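Side-chain contacts in phenol hydroxylase component phN (Pseudomonas stutzeri, PDB 3U52), which probably provides the diiron active site of a bacterial multicomponent monooxygenase that hydroxylates phenol: residues 77-82 / 150-155; 88-93 / 484-489; 98-103 / 143-148; 213-216 / 222-225. All blocks are in the same frame, centred on the assembly; numbering follows the deposited sequence.

Contact 1. Residues 77-82 / 150-155; sequences DAFAQN and SHYNKH. With CU (copper (II) ion), chain J.
Phe79 and Ala80 meet His151 and Tyr152 in a small aromatic cluster at the C-terminal ends of helices 58-81 and 125-155, whose short segments run nearly parallel, 18° apart, with axes 10.6 Å from each other. Within these segments the backbones are nearest at Ala80 and His151: Ala80 CA sits over the middle of the His151 imidazole, 3.8 Å from its centroid in a CH-pi contact, and Ala80 CB lies 3.7 Å from His151 ND1. On the other face of the same ring lies His155 CD2, towards the rim, so the imidazole lies between Ala80 of the neighbouring helix and His155 of its own. Its third neighbour is Phe79, which has CG anti to the backbone N (chi1 178°) and thereby extends its ring across to the other helix. There Phe79 CE2 reaches 3.8 Å from His151 CD2, while Phe79 CZ comes to 3.3 Å from Tyr152 OH and 3.6 Å from Tyr152 CZ. The phenylalanine and tyrosine planes are inclined at 46°. Two polar atoms find their partners outside the cluster: His151 NE2 is hydrogen-bonded to His85 ND1, and Tyr152 OH to Asp219. One turn beyond, His155 ND1 binds a copper(II) ion at 2.1 Å, with His494 as the other protein ligand, and His85 stacks on the His155 ring. Another protein chain of the assembly packs against Ser150, Asn153, Lys154 and His155. Phe79 also touches Met220 and Ala221 at the start of helix 220-250, which places the cluster between three helices.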
loop_
_atom_site.group_PDB
_atom_site.type_symbol
_atom_site.label_atom_id
_atom_site.label_comp_id
_atom_site.label_asym_id
_atom_site.label_seq_id
_atom_site.Cartn_x
_atom_site.Cartn_y
_atom_site.Cartn_z
ATOM N N ASP A 77 -1.636 -3.848 -6.296
ATOM C CA ASP A 77 -3.057 -3.879 -6.589
ATOM C C ASP A 77 -3.539 -2.560 -7.197
ATOM O O ASP A 77 -4.418 -2.588 -8.051
ATOM C CB ASP A 77 -3.922 -4.143 -5.342
ATOM C CG ASP A 77 -3.707 -5.517 -4.728
ATOM O OD1 ASP A 77 -3.838 -5.584 -3.488
ATOM O OD2 ASP A 77 -3.441 -6.522 -5.449
ATOM N N ALA A 78 -3.017 -1.431 -6.717
ATOM C CA ALA A 78 -3.374 -0.099 -7.205
ATOM C C ALA A 78 -2.905 0.094 -8.660
ATOM O O ALA A 78 -3.597 0.751 -9.489
ATOM C CB ALA A 78 -2.715 0.975 -6.339
ATOM N N PHE A 79 -1.711 -0.419 -8.924
ATOM C CA PHE A 79 -1.111 -0.405 -10.263
ATOM C C PHE A 79 -2.012 -1.111 -11.249
ATOM O O PHE A 79 -2.338 -0.544 -12.304
ATOM C CB PHE A 79 0.288 -1.044 -10.208
ATOM C CG PHE A 79 0.986 -1.119 -11.534
ATOM C CD1 PHE A 79 1.713 -0.054 -12.004
ATOM C CD2 PHE A 79 0.926 -2.290 -12.297
ATOM C CE1 PHE A 79 2.383 -0.128 -13.260
ATOM C CE2 PHE A 79 1.583 -2.366 -13.528
ATOM C CZ PHE A 79 2.303 -1.285 -13.994
ATOM N N ALA A 80 -2.442 -2.325 -10.897
ATOM C CA ALA A 80 -3.305 -3.157 -11.717
ATOM C C ALA A 80 -4.721 -2.580 -11.883
ATOM O O ALA A 80 -5.250 -2.585 -13.009
ATOM C CB ALA A 80 -3.385 -4.587 -11.133
ATOM N N GLN A 81 -5.320 -2.132 -10.765
ATOM C CA GLN A 81 -6.662 -1.549 -10.758
ATOM C C GLN A 81 -6.708 -0.272 -11.625
ATOM O O GLN A 81 -7.709 -0.041 -12.317
ATOM C CB GLN A 81 -7.255 -1.396 -9.318
ATOM C CG GLN A 81 -7.474 0.031 -8.707
ATOM C CD GLN A 81 -7.104 0.168 -7.140
ATOM O OE1 GLN A 81 -7.159 -0.825 -6.361
ATOM N NE2 GLN A 81 -6.727 1.427 -6.704
ATOM N N ASN A 82 -5.608 0.490 -11.637
ATOM C CA ASN A 82 -5.498 1.728 -12.413
ATOM C C ASN A 82 -4.805 1.621 -13.781
ATOM O O ASN A 82 -4.425 2.639 -14.378
ATOM C CB ASN A 82 -4.921 2.847 -11.547
ATOM C CG ASN A 82 -5.856 3.176 -10.367
ATOM O OD1 ASN A 82 -6.961 3.690 -10.572
ATOM N ND2 ASN A 82 -5.449 2.798 -9.151
ATOM N N SER A 150 2.854 -9.850 -13.250
ATOM C CA SER A 150 1.606 -10.499 -13.546
ATOM C C SER A 150 0.731 -9.661 -14.463
ATOM O O SER A 150 0.173 -10.161 -15.430
ATOM C CB SER A 150 0.857 -10.760 -12.256
ATOM O OG SER A 150 -0.179 -11.676 -12.528
ATOM N N HIS A 151 0.658 -8.374 -14.170
ATOM C CA HIS A 151 -0.251 -7.488 -14.868
ATOM C C HIS A 151 0.350 -7.186 -16.249
ATOM O O HIS A 151 -0.399 -7.016 -17.214
ATOM C CB HIS A 151 -0.456 -6.196 -14.054
ATOM C CG HIS A 151 -1.465 -5.256 -14.658
ATOM N ND1 HIS A 151 -2.822 -5.505 -14.631
ATOM C CD2 HIS A 151 -1.306 -4.096 -15.340
ATOM C CE1 HIS A 151 -3.460 -4.505 -15.213
ATOM N NE2 HIS A 151 -2.560 -3.635 -15.646
ATOM N N TYR A 152 1.676 -7.189 -16.357
ATOM C CA TYR A 152 2.324 -6.979 -17.682
ATOM C C TYR A 152 2.038 -8.154 -18.611
ATOM O O TYR A 152 1.770 -7.963 -19.803
ATOM C CB TYR A 152 3.820 -6.695 -17.573
ATOM C CG TYR A 152 4.149 -5.302 -17.058
ATOM C CD1 TYR A 152 4.560 -5.095 -15.749
ATOM C CD2 TYR A 152 4.076 -4.189 -17.919
ATOM C CE1 TYR A 152 4.883 -3.792 -15.290
ATOM C CE2 TYR A 152 4.343 -2.912 -17.480
ATOM C CZ TYR A 152 4.765 -2.712 -16.171
ATOM O OH TYR A 152 5.038 -1.420 -15.761
ATOM N N ASN A 153 2.072 -9.362 -18.041
ATOM C CA ASN A 153 1.741 -10.607 -18.736
ATOM C C ASN A 153 0.316 -10.626 -19.301
ATOM O O ASN A 153 0.059 -11.241 -20.349
ATOM C CB ASN A 153 1.945 -11.824 -17.812
ATOM C CG ASN A 153 1.514 -13.133 -18.479
ATOM O OD1 ASN A 153 0.579 -13.835 -18.006
ATOM N ND2 ASN A 153 2.147 -13.452 -19.591
ATOM N N LYS A 154 -0.619 -9.959 -18.632
ATOM C CA LYS A 154 -1.975 -9.848 -19.203
ATOM C C LYS A 154 -2.098 -8.966 -20.441
ATOM O O LYS A 154 -3.095 -9.103 -21.198
ATOM C CB LYS A 154 -2.953 -9.352 -18.148
ATOM C CG LYS A 154 -2.936 -10.265 -16.916
ATOM C CD LYS A 154 -3.972 -9.861 -15.895
ATOM C CE LYS A 154 -3.748 -10.643 -14.627
ATOM N NZ LYS A 154 -4.895 -10.430 -13.679
ATOM N N HIS A 155 -1.144 -8.065 -20.656
ATOM C CA HIS A 155 -1.311 -7.038 -21.695
ATOM C C HIS A 155 -0.240 -7.040 -22.784
ATOM O O HIS A 155 -0.378 -6.300 -23.779
ATOM C CB HIS A 155 -1.382 -5.638 -21.070
ATOM C CG HIS A 155 -2.641 -5.417 -20.288
ATOM N ND1 HIS A 155 -3.843 -5.115 -20.900
ATOM C CD2 HIS A 155 -2.907 -5.523 -18.962
ATOM C CE1 HIS A 155 -4.802 -5.049 -19.990
ATOM N NE2 HIS A 155 -4.258 -5.270 -18.800
HETATM CU CU CU J . -3.698 -4.732 -22.948
#

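Contact 2. Residues 88-93 / 484-489; sequences ISDARY and FDYVGS
Tyr486, the first residue of a type II beta turn that leads into helix 490-498, inserts its side chain against Asp90, Ala91 and Arg92 in the loop between helices 58-81 and 94-103. The main touch is a CH-pi contact: Arg92 CG lies over one face of the phenol ring, 3.7 Å from its centroid, somewhat off towards the rim. The two side chains cross at about a right angle, and the Arg92 chain then bends at chi3 (-53°) before its guanidinium group. At the far end of the ring, Tyr486 OH is 3.5 Å from Ala91 CB and 3.6 Å from Asp90 OD1. That carboxylate also closes an Asx turn, for Asp90 OD1 accepts from the backbone N of Arg92 at 2.9 Å, met from above the carboxylate plane, and pairs weakly with Arg92 NE. The loop wall that the tyrosine meets is therefore braced by its own aspartate. A second Asx turn, Asp485 OD2 with Val487 N, stands on the other segment. Tyr486 O takes two donors there, the backbone N of Ser489 and Ser489 OG, the latter at 2.6 Å; Ser489 is the N-cap of helix 490-498. Beyond the contact, Arg92 NH1 forms a salt bridge with Glu357, and Asp485 OD1 one with Arg389. Trp495, on the helix that follows Tyr486, packs on Asp90 and Ala91.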
loop_
_atom_site.group_PDB
_atom_site.type_symbol
_atom_site.label_atom_id
_atom_site.label_comp_id
_atom_site.label_asym_id
_atom_site.label_seq_id
_atom_site.Cartn_x
_atom_site.Cartn_y
_atom_site.Cartn_z
ATOM N N ILE A 88 3.738 3.609 -18.881
ATOM C CA ILE A 88 5.139 3.438 -19.238
ATOM C C ILE A 88 5.498 4.336 -20.426
ATOM O O ILE A 88 4.611 4.822 -21.138
ATOM C CB ILE A 88 5.541 1.941 -19.508
ATOM C CG1 ILE A 88 4.714 1.315 -20.641
ATOM C CG2 ILE A 88 5.503 1.089 -18.189
ATOM C CD1 ILE A 88 5.159 -0.115 -21.018
ATOM N N SER A 89 6.785 4.593 -20.615
ATOM C CA SER A 89 7.268 5.502 -21.672
ATOM C C SER A 89 6.833 5.034 -23.095
ATOM O O SER A 89 6.383 5.858 -23.914
ATOM C CB SER A 89 8.784 5.642 -21.581
ATOM O OG SER A 89 9.376 4.342 -21.567
ATOM N N ASP A 90 6.944 3.726 -23.351
ATOM C CA ASP A 90 6.670 3.101 -24.677
ATOM C C ASP A 90 6.682 1.601 -24.496
ATOM O O ASP A 90 7.412 1.085 -23.641
ATOM C CB ASP A 90 7.784 3.456 -25.682
ATOM C CG ASP A 90 7.478 2.942 -27.096
ATOM O OD1 ASP A 90 8.026 1.911 -27.502
ATOM O OD2 ASP A 90 6.606 3.535 -27.761
ATOM N N ALA A 91 5.893 0.883 -25.293
ATOM C CA ALA A 91 5.800 -0.564 -25.173
ATOM C C ALA A 91 7.150 -1.270 -25.464
ATOM O O ALA A 91 7.321 -2.413 -25.022
ATOM C CB ALA A 91 4.724 -1.115 -26.049
ATOM N N ARG A 92 8.094 -0.599 -26.153
ATOM C CA ARG A 92 9.438 -1.178 -26.363
ATOM C C ARG A 92 10.027 -1.554 -25.007
ATOM O O ARG A 92 10.785 -2.524 -24.889
ATOM C CB ARG A 92 10.422 -0.223 -27.074
ATOM C CG ARG A 92 10.113 -0.005 -28.575
ATOM C CD ARG A 92 11.124 0.969 -29.255
ATOM N NE ARG A 92 11.217 2.235 -28.514
ATOM C CZ ARG A 92 12.150 3.187 -28.682
ATOM N NH1 ARG A 92 13.135 3.030 -29.574
ATOM N NH2 ARG A 92 12.116 4.306 -27.934
ATOM N N TYR A 93 9.700 -0.759 -23.983
ATOM C CA TYR A 93 10.255 -0.949 -22.629
ATOM C C TYR A 93 9.923 -2.329 -22.091
ATOM O O TYR A 93 10.709 -2.889 -21.328
ATOM C CB TYR A 93 9.717 0.139 -21.653
ATOM C CG TYR A 93 9.978 -0.194 -20.178
ATOM C CD1 TYR A 93 11.222 0.102 -19.563
ATOM C CD2 TYR A 93 9.019 -0.848 -19.409
ATOM C CE1 TYR A 93 11.453 -0.212 -18.222
ATOM C CE2 TYR A 93 9.241 -1.170 -18.082
ATOM C CZ TYR A 93 10.430 -0.846 -17.489
ATOM O OH TYR A 93 10.590 -1.226 -16.167
ATOM N N PHE A 484 10.295 -11.689 -33.520
ATOM C CA PHE A 484 10.399 -10.788 -34.676
ATOM C C PHE A 484 10.534 -9.324 -34.265
ATOM O O PHE A 484 10.464 -9.012 -33.069
ATOM C CB PHE A 484 9.207 -10.915 -35.639
ATOM C CG PHE A 484 9.043 -12.289 -36.282
ATOM C CD1 PHE A 484 10.138 -12.953 -36.870
ATOM C CD2 PHE A 484 7.794 -12.891 -36.332
ATOM C CE1 PHE A 484 9.985 -14.216 -37.470
ATOM C CE2 PHE A 484 7.618 -14.173 -36.924
ATOM C CZ PHE A 484 8.718 -14.824 -37.510
ATOM N N ASP A 485 10.717 -8.426 -35.250
ATOM C CA ASP A 485 10.845 -7.002 -35.006
ATOM C C ASP A 485 9.666 -6.391 -34.225
ATOM O O ASP A 485 8.508 -6.798 -34.366
ATOM C CB ASP A 485 10.972 -6.235 -36.337
ATOM C CG ASP A 485 11.713 -4.946 -36.189
ATOM O OD1 ASP A 485 12.934 -4.957 -36.475
ATOM O OD2 ASP A 485 11.104 -3.900 -35.776
ATOM N N TYR A 486 9.971 -5.383 -33.425
ATOM C CA TYR A 486 8.934 -4.664 -32.691
ATOM C C TYR A 486 7.947 -3.955 -33.637
ATOM O O TYR A 486 6.717 -3.906 -33.382
ATOM C CB TYR A 486 9.567 -3.632 -31.760
ATOM C CG TYR A 486 8.535 -2.753 -31.093
ATOM C CD1 TYR A 486 7.732 -3.238 -30.045
ATOM C CD2 TYR A 486 8.337 -1.442 -31.532
ATOM C CE1 TYR A 486 6.761 -2.397 -29.420
ATOM C CE2 TYR A 486 7.384 -0.602 -30.922
ATOM C CZ TYR A 486 6.594 -1.090 -29.884
ATOM O OH TYR A 486 5.663 -0.218 -29.287
ATOM N N VAL A 487 8.503 -3.375 -34.699
ATOM C CA VAL A 487 7.689 -2.666 -35.705
ATOM C C VAL A 487 6.791 -3.682 -36.439
ATOM O O VAL A 487 7.259 -4.609 -37.098
ATOM C CB VAL A 487 8.599 -1.815 -36.635
ATOM C CG1 VAL A 487 7.820 -1.231 -37.804
ATOM C CG2 VAL A 487 9.267 -0.716 -35.797
ATOM N N GLY A 488 5.495 -3.531 -36.224
ATOM C CA GLY A 488 4.499 -4.398 -36.803
ATOM C C GLY A 488 4.074 -5.522 -35.893
ATOM O O GLY A 488 3.386 -6.461 -36.330
ATOM N N SER A 489 4.497 -5.483 -34.640
ATOM C CA SER A 489 4.210 -6.604 -33.744
ATOM C C SER A 489 2.879 -6.351 -33.116
ATOM O O SER A 489 2.429 -5.219 -33.130
ATOM C CB SER A 489 5.251 -6.668 -32.634
ATOM O OG SER A 489 5.226 -5.442 -31.893
#

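Contact 3. Residues 98-103 / 143-148; sequences KLFISG and QTQQHA
Phe100 and Gln145 make the tight part of this buried contact, whereas Ile101 and Gln146 beside them meet more loosely and are bridged by a water. Gln145 runs out extended beyond CG (chi2 168°) and crosses Phe100 at about a right angle. Its CG lies at the edge of the phenyl ring, in plane, and the amide then passes the ring's far end with the two planes 63° apart. Gln145 OE1 is 3.3 Å from Phe100 CE1, and Gln145 NE2 is 3.6 Å from Phe100 CZ. Both amide ends are held, OE1 by Ser105 OG and NE2 by Glu108 OE1, which fixes the rotation of the amide. Glu108 is an iron ligand, and helix 125-155 itself carries the ligands Glu138 and His141. Gln145 thus belongs to the second shell of the diiron site, within the four-helix bundle characteristic of bacterial multicomponent monooxygenases. Phe100 also lines a xenon site with Ala148, and Phe210 meets its ring edge-to-face. On the looser side, Gln146 CB points away from helix 94-103, but the chain folds back so that Gln146 OE1 comes to 4.3 Å from Ile101 CD1. The water spans the gap, donating to Ile101 O at 2.7 Å and accepting from Gln146 NE2 at 3.0 Å. Another protein chain packs an aromatic side chain on Ile101.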
loop_
_atom_site.group_PDB
_atom_site.type_symbol
_atom_site.label_atom_id
_atom_site.label_comp_id
_atom_site.label_asym_id
_atom_site.label_seq_id
_atom_site.Cartn_x
_atom_site.Cartn_y
_atom_site.Cartn_z
ATOM N N LYS A 98 10.502 -8.901 -20.346
ATOM C CA LYS A 98 10.488 -10.290 -20.927
ATOM C C LYS A 98 11.821 -10.967 -20.651
ATOM O O LYS A 98 11.862 -12.107 -20.208
ATOM C CB LYS A 98 10.239 -10.234 -22.426
ATOM C CG LYS A 98 8.944 -9.494 -22.769
ATOM C CD LYS A 98 8.793 -9.223 -24.250
ATOM C CE LYS A 98 7.685 -8.162 -24.505
ATOM N NZ LYS A 98 7.336 -8.116 -25.957
ATOM N N LEU A 99 12.899 -10.220 -20.859
ATOM C CA LEU A 99 14.251 -10.630 -20.495
ATOM C C LEU A 99 14.402 -10.889 -18.984
ATOM O O LEU A 99 14.976 -11.892 -18.559
ATOM C CB LEU A 99 15.229 -9.548 -20.971
ATOM C CG LEU A 99 16.753 -9.644 -21.048
ATOM C CD1 LEU A 99 17.290 -10.986 -21.630
ATOM C CD2 LEU A 99 17.253 -8.472 -21.929
ATOM N N PHE A 100 13.891 -9.992 -18.176
ATOM C CA PHE A 100 13.934 -10.172 -16.737
ATOM C C PHE A 100 13.201 -11.414 -16.226
ATOM O O PHE A 100 13.794 -12.190 -15.482
ATOM C CB PHE A 100 13.393 -8.945 -16.025
ATOM C CG PHE A 100 13.647 -8.955 -14.524
ATOM C CD1 PHE A 100 12.679 -9.444 -13.646
ATOM C CD2 PHE A 100 14.849 -8.478 -13.998
ATOM C CE1 PHE A 100 12.917 -9.466 -12.286
ATOM C CE2 PHE A 100 15.089 -8.496 -12.602
ATOM C CZ PHE A 100 14.132 -8.995 -11.757
ATOM N N ILE A 101 11.934 -11.593 -16.602
ATOM C CA ILE A 101 11.135 -12.730 -16.113
ATOM C C ILE A 101 11.606 -14.116 -16.593
ATOM O O ILE A 101 11.380 -15.126 -15.904
ATOM C CB ILE A 101 9.636 -12.545 -16.421
ATOM C CG1 ILE A 101 8.785 -13.423 -15.491
ATOM C CG2 ILE A 101 9.335 -12.859 -17.927
ATOM C CD1 ILE A 101 7.281 -13.180 -15.585
ATOM N N SER A 102 12.243 -14.177 -17.773
ATOM C CA SER A 102 12.698 -15.443 -18.309
ATOM C C SER A 102 14.182 -15.733 -18.010
ATOM O O SER A 102 14.604 -16.913 -17.980
ATOM C CB SER A 102 12.371 -15.523 -19.794
ATOM O OG SER A 102 12.957 -14.452 -20.471
ATOM N N GLY A 103 14.973 -14.673 -17.768
ATOM C CA GLY A 103 16.408 -14.836 -17.488
ATOM C C GLY A 103 16.918 -14.504 -16.093
ATOM O O GLY A 103 17.982 -15.030 -15.669
ATOM N N GLN A 143 8.954 -14.797 -5.845
ATOM C CA GLN A 143 7.505 -14.729 -5.830
ATOM C C GLN A 143 6.987 -13.323 -6.055
ATOM O O GLN A 143 6.030 -13.144 -6.802
ATOM C CB GLN A 143 7.006 -15.317 -4.506
ATOM C CG GLN A 143 7.416 -16.799 -4.318
ATOM C CD GLN A 143 6.755 -17.409 -3.110
ATOM O OE1 GLN A 143 6.576 -16.728 -2.094
ATOM N NE2 GLN A 143 6.376 -18.686 -3.207
ATOM N N THR A 144 7.577 -12.324 -5.422
ATOM C CA THR A 144 7.132 -10.953 -5.628
ATOM C C THR A 144 7.390 -10.463 -7.068
ATOM O O THR A 144 6.614 -9.692 -7.600
ATOM C CB THR A 144 7.750 -9.963 -4.617
ATOM O OG1 THR A 144 9.144 -9.868 -4.846
ATOM C CG2 THR A 144 7.533 -10.406 -3.170
ATOM N N GLN A 145 8.463 -10.928 -7.709
ATOM C CA GLN A 145 8.643 -10.711 -9.136
ATOM C C GLN A 145 7.538 -11.351 -9.988
ATOM O O GLN A 145 7.029 -10.690 -10.870
ATOM C CB GLN A 145 10.058 -11.159 -9.582
ATOM C CG GLN A 145 11.105 -10.208 -8.980
ATOM C CD GLN A 145 12.520 -10.727 -9.110
ATOM O OE1 GLN A 145 12.749 -11.665 -9.860
ATOM N NE2 GLN A 145 13.485 -10.100 -8.385
ATOM N N GLN A 146 7.110 -12.588 -9.686
ATOM C CA GLN A 146 5.987 -13.178 -10.425
ATOM C C GLN A 146 4.743 -12.314 -10.268
ATOM O O GLN A 146 3.936 -12.188 -11.214
ATOM C CB GLN A 146 5.618 -14.574 -9.940
ATOM C CG GLN A 146 6.720 -15.609 -10.072
ATOM C CD GLN A 146 7.173 -15.814 -11.506
ATOM O OE1 GLN A 146 6.344 -15.930 -12.431
ATOM N NE2 GLN A 146 8.495 -15.895 -11.702
ATOM N N HIS A 147 4.559 -11.754 -9.077
ATOM C CA HIS A 147 3.365 -10.940 -8.816
ATOM C C HIS A 147 3.499 -9.595 -9.498
ATOM O O HIS A 147 2.519 -9.103 -10.054
ATOM C CB HIS A 147 3.110 -10.840 -7.297
ATOM C CG HIS A 147 2.698 -12.156 -6.696
ATOM N ND1 HIS A 147 3.013 -12.534 -5.413
ATOM C CD2 HIS A 147 1.950 -13.158 -7.200
ATOM C CE1 HIS A 147 2.515 -13.726 -5.163
ATOM N NE2 HIS A 147 1.871 -14.131 -6.236
ATOM N N ALA A 148 4.718 -9.041 -9.518
ATOM C CA ALA A 148 4.987 -7.730 -10.142
ATOM C C ALA A 148 4.693 -7.732 -11.635
ATOM O O ALA A 148 4.113 -6.786 -12.154
ATOM C CB ALA A 148 6.445 -7.255 -9.909
HETATM O O HOH W 1 9.897 -16.720 -14.277
#

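Contact 4. Residues 213-216 / 222-225; sequences GAAY and TVTF
Asp219 OD2 is gripped by two hydroxyls, that of Tyr93 and OG1 of Thr222, and the threonine methyl packs on Ala214. With OG1 beside the backbone N (chi1 -61°), Thr222 turns its hydroxyl to that carboxylate and its methyl to the opposing helix, where Thr222 CG2 lies 3.5 Å from Ala214 CB. Val223 continues the apolar surface: its CB is 4.1 Å from Ala214 CB, and its CG2 methyl is 3.9 Å from Ala215 CB. The two segments close a helical hairpin, the end of helix 187-216 turning back through a short connection that contains Asp219 into helix 220-250. Alanine on one side lets the backbones come near, with Ala214 CA and Val223 CA 5.4 Å apart. Further along, the same two helices bear the iron ligands Glu199, Glu233 and His236. Thr222 also touches a bound xenon, and Val223 packs on Asn82 of the second subunit, another copy of this protein. Across the hairpin the side chains meet through aliphatic carbon, so the fit depends on shape and close approach, while the polar demand of Thr222 is met by Asp219 in the connection.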
loop_
_atom_site.group_PDB
_atom_site.type_symbol
_atom_site.label_atom_id
_atom_site.label_comp_id
_atom_site.label_asym_id
_atom_site.label_seq_id
_atom_site.Cartn_x
_atom_site.Cartn_y
_atom_site.Cartn_z
ATOM N N GLY A 213 16.048 2.094 -14.504
ATOM C CA GLY A 213 15.326 2.063 -15.794
ATOM C C GLY A 213 13.814 2.109 -15.578
ATOM O O GLY A 213 13.096 2.826 -16.286
ATOM N N ALA A 214 13.327 1.332 -14.624
ATOM C CA ALA A 214 11.924 1.378 -14.232
ATOM C C ALA A 214 11.506 2.788 -13.813
ATOM O O ALA A 214 10.457 3.262 -14.240
ATOM C CB ALA A 214 11.639 0.383 -13.102
ATOM N N ALA A 215 12.329 3.436 -12.990
ATOM C CA ALA A 215 12.018 4.773 -12.471
ATOM C C ALA A 215 11.970 5.771 -13.621
ATOM O O ALA A 215 11.101 6.603 -13.616
ATOM C CB ALA A 215 13.020 5.225 -11.425
ATOM N N TYR A 216 12.846 5.657 -14.627
ATOM C CA TYR A 216 12.867 6.636 -15.742
ATOM C C TYR A 216 11.836 6.342 -16.834
ATOM O O TYR A 216 11.675 7.143 -17.757
ATOM C CB TYR A 216 14.243 6.716 -16.375
ATOM C CG TYR A 216 15.334 7.428 -15.580
ATOM C CD1 TYR A 216 15.482 7.246 -14.214
ATOM C CD2 TYR A 216 16.265 8.233 -16.245
ATOM C CE1 TYR A 216 16.505 7.885 -13.512
ATOM C CE2 TYR A 216 17.280 8.881 -15.555
ATOM C CZ TYR A 216 17.407 8.689 -14.197
ATOM O OH TYR A 216 18.432 9.356 -13.542
ATOM N N THR A 222 7.767 -2.274 -10.952
ATOM C CA THR A 222 9.181 -2.678 -10.873
ATOM C C THR A 222 9.951 -1.759 -9.882
ATOM O O THR A 222 10.739 -2.229 -9.008
ATOM C CB THR A 222 9.801 -2.747 -12.319
ATOM O OG1 THR A 222 9.096 -3.739 -13.100
ATOM C CG2 THR A 222 11.335 -3.049 -12.313
ATOM N N VAL A 223 9.699 -0.450 -9.951
ATOM C CA VAL A 223 10.482 0.417 -9.102
ATOM C C VAL A 223 10.136 0.163 -7.614
ATOM O O VAL A 223 11.018 0.189 -6.753
ATOM C CB VAL A 223 10.453 1.897 -9.517
ATOM C CG1 VAL A 223 9.161 2.552 -9.108
ATOM C CG2 VAL A 223 11.619 2.612 -8.850
ATOM N N THR A 224 8.873 -0.160 -7.353
ATOM C CA THR A 224 8.389 -0.471 -6.006
ATOM C C THR A 224 9.018 -1.785 -5.535
ATOM O O THR A 224 9.432 -1.897 -4.387
ATOM C CB THR A 224 6.847 -0.580 -5.985
ATOM O OG1 THR A 224 6.300 0.687 -6.374
ATOM C CG2 THR A 224 6.321 -0.954 -4.571
ATOM N N PHE A 225 9.045 -2.795 -6.420
ATOM C CA PHE A 225 9.784 -3.992 -6.081
ATOM C C PHE A 225 11.242 -3.621 -5.726
ATOM O O PHE A 225 11.752 -4.050 -4.695
ATOM C CB PHE A 225 9.776 -5.069 -7.172
ATOM C CG PHE A 225 10.820 -6.116 -6.907
ATOM C CD1 PHE A 225 10.623 -7.047 -5.872
ATOM C CD2 PHE A 225 12.044 -6.101 -7.576
ATOM C CE1 PHE A 225 11.621 -7.970 -5.543
ATOM C CE2 PHE A 225 13.051 -7.028 -7.251
ATOM C CZ PHE A 225 12.836 -7.957 -6.228
#

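In the fold
Contacts 1 and 3 lie along helix 125-155, their centres 13 Å apart, the first near copper and the second beside the diiron site. Contacts 3 and 4 are also 13 Å apart and touch, Gln145 NE2 lying 3.1 Å from Phe225 CZ; Phe100, Ala148 and Thr222 from these two contacts line one xenon pocket. The side chain of Gln145 is about 6 Å from a bound iron. The side chain of Thr222 is about 13 Å from a bound iron. Contact 2 meets contact 1 where Ile88 CG2 is 3.5 Å from Tyr152 OH, and contact 4 where Tyr93 OH is 3.5 Å from Ala214 CA. Asp219 ties these three together, bonding to side chains from contacts 1, 2 and 4.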